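Local coordinates for protein 2-hydroxyethylphosphonate dioxygenase (Streptomyces viridochromogenes, PDB 4YAR) that uses non-heme iron and dioxygen to convert 2-hydroxyethylphosphonate into hydroxymethylphosphonate and formate during biosynthesis of the antibiotic phosphinothricin tripeptide, at residues A[15-20]-A[54-59]; A[24-29]-A[50-55]. The protein carries 1 engineered substitution. All blocks are in the same frame, centred on the assembly; numbering follows the deposited sequence.

Contact 1 of 2, residues A[15-20]-A[54-59]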
# COMPACT_ATOMS: atom_id res chain seq x y z
N ARG A 15 22.82 7.89 21.65
CA ARG A 15 23.89 7.62 22.59
C ARG A 15 24.45 8.83 23.35
O ARG A 15 25.23 8.66 24.27
CB ARG A 15 25.06 6.91 21.82
CG ARG A 15 24.63 5.68 21.03
CD ARG A 15 23.80 4.67 21.84
NE ARG A 15 23.59 3.44 21.11
CZ ARG A 15 22.49 2.66 21.11
NH1 ARG A 15 21.43 2.98 21.84
NH2 ARG A 15 22.46 1.59 20.32
N LYS A 16 24.05 10.04 22.95
CA LYS A 16 24.64 11.32 23.36
C LYS A 16 26.14 11.43 23.13
O LYS A 16 26.86 11.97 23.98
CB LYS A 16 24.33 11.69 24.84
CG LYS A 16 22.88 11.53 25.26
CD LYS A 16 22.66 12.04 26.70
CE LYS A 16 21.19 12.17 27.04
NZ LYS A 16 20.42 13.08 26.13
N TYR A 17 26.62 10.97 21.96
CA TYR A 17 27.98 11.17 21.56
C TYR A 17 28.12 12.35 20.57
O TYR A 17 27.33 12.48 19.61
CB TYR A 17 28.57 9.94 20.87
CG TYR A 17 28.55 8.62 21.60
CD1 TYR A 17 28.55 8.53 23.00
CD2 TYR A 17 28.63 7.45 20.88
CE1 TYR A 17 28.56 7.30 23.63
CE2 TYR A 17 28.63 6.22 21.49
CZ TYR A 17 28.61 6.15 22.87
OH TYR A 17 28.62 4.91 23.45
N THR A 18 29.16 13.16 20.77
CA THR A 18 29.49 14.20 19.80
C THR A 18 30.15 13.54 18.58
O THR A 18 30.47 12.37 18.61
CB THR A 18 30.44 15.26 20.35
OG1 THR A 18 31.70 14.65 20.66
CG2 THR A 18 29.85 15.89 21.63
N ALA A 19 30.23 14.31 17.51
CA ALA A 19 30.98 13.95 16.32
C ALA A 19 32.36 13.47 16.72
O ALA A 19 32.79 12.39 16.35
CB ALA A 19 31.10 15.19 15.45
N ALA A 20 33.06 14.27 17.52
CA ALA A 20 34.41 13.91 17.94
C ALA A 20 34.48 12.61 18.72
O ALA A 20 35.42 11.83 18.53
CB ALA A 20 35.07 15.03 18.75
N GLU A 54 29.66 -0.61 15.42
CA GLU A 54 30.13 -1.17 16.67
C GLU A 54 30.11 -0.05 17.74
O GLU A 54 29.59 -0.25 18.83
CB GLU A 54 31.51 -1.80 16.50
CG GLU A 54 31.92 -2.70 17.67
CD GLU A 54 32.24 -1.92 18.94
OE1 GLU A 54 33.02 -0.94 18.89
OE2 GLU A 54 31.71 -2.31 20.01
N ALA A 55 30.63 1.12 17.38
CA ALA A 55 30.72 2.25 18.34
C ALA A 55 29.35 2.72 18.89
O ALA A 55 29.25 3.15 20.05
CB ALA A 55 31.48 3.41 17.70
N LEU A 56 28.32 2.64 18.05
CA LEU A 56 26.97 3.12 18.35
C LEU A 56 26.06 2.00 18.83
O LEU A 56 24.86 2.18 19.05
CB LEU A 56 26.41 3.78 17.10
CG LEU A 56 27.10 5.08 16.70
CD1 LEU A 56 26.63 5.62 15.36
CD2 LEU A 56 26.87 6.13 17.79
N SER A 57 26.64 0.84 19.04
CA SER A 57 25.92 -0.39 19.40
C SER A 57 24.68 -0.71 18.56
O SER A 57 23.62 -1.05 19.12
CB SER A 57 25.60 -0.40 20.88
OG SER A 57 26.70 0.09 21.64
N VAL A 58 24.81 -0.59 17.23
CA VAL A 58 23.76 -0.98 16.28
C VAL A 58 24.26 -1.95 15.22
O VAL A 58 25.47 -2.16 15.05
CB VAL A 58 23.07 0.23 15.57
CG1 VAL A 58 22.38 1.13 16.59
CG2 VAL A 58 24.03 1.03 14.67
N GLU A 59 23.30 -2.55 14.53
CA GLU A 59 23.59 -3.39 13.40
C GLU A 59 23.89 -2.51 12.20
O GLU A 59 23.25 -1.49 12.02
CB GLU A 59 22.40 -4.31 13.11
CG GLU A 59 22.10 -5.29 14.25
CD GLU A 59 23.27 -6.25 14.52
OE1 GLU A 59 23.68 -6.98 13.60
OE2 GLU A 59 23.78 -6.26 15.66
O HOH W 1 27.04 2.82 21.75

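Contact 2 of 2, residues A[24-29]-A[50-55]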
# COMPACT_ATOMS: atom_id res chain seq x y z
N ASP A 24 36.31 8.98 17.67
CA ASP A 24 37.34 8.41 18.53
C ASP A 24 36.99 7.01 18.94
O ASP A 24 37.80 6.08 18.85
CB ASP A 24 37.60 9.32 19.75
CG ASP A 24 38.44 10.57 19.39
OD1 ASP A 24 38.92 10.68 18.23
OD2 ASP A 24 38.64 11.44 20.26
N LEU A 25 35.74 6.84 19.33
CA LEU A 25 35.20 5.53 19.65
C LEU A 25 35.29 4.54 18.50
O LEU A 25 35.58 3.38 18.70
CB LEU A 25 33.73 5.71 20.06
CG LEU A 25 33.47 5.96 21.52
CD1 LEU A 25 31.95 6.09 21.73
CD2 LEU A 25 34.09 4.82 22.36
N ALA A 26 35.05 5.02 17.29
CA ALA A 26 35.00 4.16 16.12
C ALA A 26 36.39 3.95 15.47
O ALA A 26 36.54 3.11 14.59
CB ALA A 26 34.07 4.78 15.10
N GLY A 27 37.35 4.78 15.88
CA GLY A 27 38.70 4.78 15.36
C GLY A 27 38.77 5.41 14.00
O GLY A 27 39.52 4.97 13.15
N LEU A 28 37.99 6.44 13.78
CA LEU A 28 37.83 6.96 12.43
C LEU A 28 38.25 8.40 12.37
O LEU A 28 38.08 9.12 13.29
CB LEU A 28 36.38 6.85 11.98
CG LEU A 28 35.85 5.45 11.70
CD1 LEU A 28 34.43 5.55 11.17
CD2 LEU A 28 36.75 4.69 10.69
N PRO A 29 38.75 8.84 11.21
CA PRO A 29 39.02 10.25 11.03
C PRO A 29 37.78 11.10 11.21
O PRO A 29 36.73 10.78 10.65
CB PRO A 29 39.46 10.36 9.57
CG PRO A 29 39.96 9.02 9.23
CD PRO A 29 39.13 8.03 10.03
N THR A 50 31.03 -0.45 9.50
CA THR A 50 31.26 -1.48 10.50
C THR A 50 31.78 -0.93 11.83
O THR A 50 31.28 -1.29 12.91
CB THR A 50 32.20 -2.54 9.92
OG1 THR A 50 32.39 -3.57 10.88
CG2 THR A 50 33.54 -1.93 9.48
N ALA A 51 32.75 -0.02 11.77
CA ALA A 51 33.33 0.57 12.98
C ALA A 51 32.31 1.52 13.68
O ALA A 51 32.25 1.59 14.94
CB ALA A 51 34.61 1.31 12.67
N LEU A 52 31.54 2.26 12.87
CA LEU A 52 30.52 3.19 13.37
C LEU A 52 29.41 2.38 14.05
O LEU A 52 28.92 2.75 15.11
CB LEU A 52 29.95 4.04 12.26
CG LEU A 52 30.67 5.32 11.87
CD1 LEU A 52 30.10 5.93 10.58
CD2 LEU A 52 30.70 6.33 13.03
N ALA A 53 29.05 1.26 13.45
CA ALA A 53 28.02 0.38 13.99
C ALA A 53 28.42 -0.13 15.34
O ALA A 53 27.66 -0.09 16.31
CB ALA A 53 27.76 -0.78 13.04
N GLU A 54 29.66 -0.61 15.42
CA GLU A 54 30.13 -1.17 16.67
C GLU A 54 30.11 -0.05 17.74
O GLU A 54 29.59 -0.25 18.83
CB GLU A 54 31.51 -1.80 16.50
CG GLU A 54 31.92 -2.70 17.67
CD GLU A 54 32.24 -1.92 18.94
OE1 GLU A 54 33.02 -0.94 18.89
OE2 GLU A 54 31.71 -2.31 20.01
N ALA A 55 30.63 1.12 17.38
CA ALA A 55 30.72 2.25 18.34
C ALA A 55 29.35 2.72 18.89
O ALA A 55 29.25 3.15 20.05
CB ALA A 55 31.48 3.41 17.70

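Contact 1 of 2, residues A[15-20]-A[54-59]
Arg-15 reaches across to the C-terminal end of helix 49-55 and clamps a single carbonyl oxygen side-on, NE donating to Leu-56 O over 2.7 Å and NH2 to the same oxygen over 2.8 Å. The acceptor lies close to the guanidinium plane, but the two nitrogens reach it differently: NH2 sits in the carbonyl plane, whereas NE stands well above it. With Arg-15 CG beside the backbone N (chi1 -53°), CG lies 4.0 Å from Leu-56 CD2; the bend at chi2 (-51°) then carries CD and the guanidinium toward the oxygen. Leu-56 is the first residue to leave helical geometry, and the arginine supplies two donors to its carbonyl. One residue back, Ala-55 O is served by a water that donates to it over 2.8 Å and also bonds Tyr-17 OH and Ser-57 OG, joining both segments. The same carbonyl oxygen approaches the edge of the tyrosine ring, 3.4 Å from CE2, while Arg-15 CB covers one ring face. Tyr-17 CD2 rests against Leu-56 CD2. Ser-57, with positive phi, closes helix 49-55 by a Schellman motif, so the contact joins two helix C-termini of a Cro/C1-type helix-turn-helix domain.

Contact 2 of 2, residues A[24-29]-A[50-55]
Ala-26 and Ala-51 bring the end of helix 19-26 against helix 49-55 within the N-terminal Cro/C1-type helix-turn-helix domain, their CA atoms 5.1 Å apart. Helix 19-26 is the first helix of the segment assigned, by similarity, to the DNA-binding helix-turn-helix, and 24-29 covers its last turn and the tight turn leading to helix 30-36.

The interface is apolar and built largely from small side chains. Ala-26 CB points into the opposing helix, where it lies 3.9 Å from Ala-55 CB and also meets Ala-51 CB and Leu-52 CD2. Methyl groups at these positions add little bulk, which lets the two backbones come this close. Toward the solvent, the contact is extended by the base of Leu-25, whose CB packs on Ala-55 CB at 4.0 Å; its branched end continues to Tyr-17.

A second apolar patch involves larger groups. Leu-28 and Leu-52 meet at about a right angle, with Leu-28 CD1 touching Leu-52 CG at 3.8 Å. CG of Leu-28 lies beside its own backbone N (chi1 -70°), from where it also approaches Ala-51 CB. Leu-52 is buried and turns onward to Leu-33 and Leu-36 of helix 30-36, thereby linking the second helix of the motif to this interface.

Backbone geometry supplies the turn. Gly-27 adopts positive phi in a Schellman motif that ends helix 19-26, its N bonded to Asp-24 O, and the chain then carries Leu-28 back toward helix 49-55. The helix-terminal carbonyl also enters the contact directly: Ala-26 O lies 3.3 Å from Ala-51 CB.

From the N terminus, the chain leaves helix 5-15 through 15-20, runs along helix 19-26, turns at 24-29 into helix 30-36, and returns as helix 49-55. Contact 2 closes the inner loop, from 24-29 to 50-55. Contact 1 closes the outer one, joining 15-20 to 54-59, which overlaps 50-55 by Glu-54 and Ala-55; the inner loop is thus essentially nested in the outer. Their centres lie about 8 Å apart. They meet where Tyr-17 CE2 packs on Leu-25 CD1 at 3.3 Å. Contact 1 ties the end of helix 5-15 and the loop before helix 19-26 to the end of helix 49-55, and contact 2 ties the last turn of helix 19-26 to helix 49-55 itself.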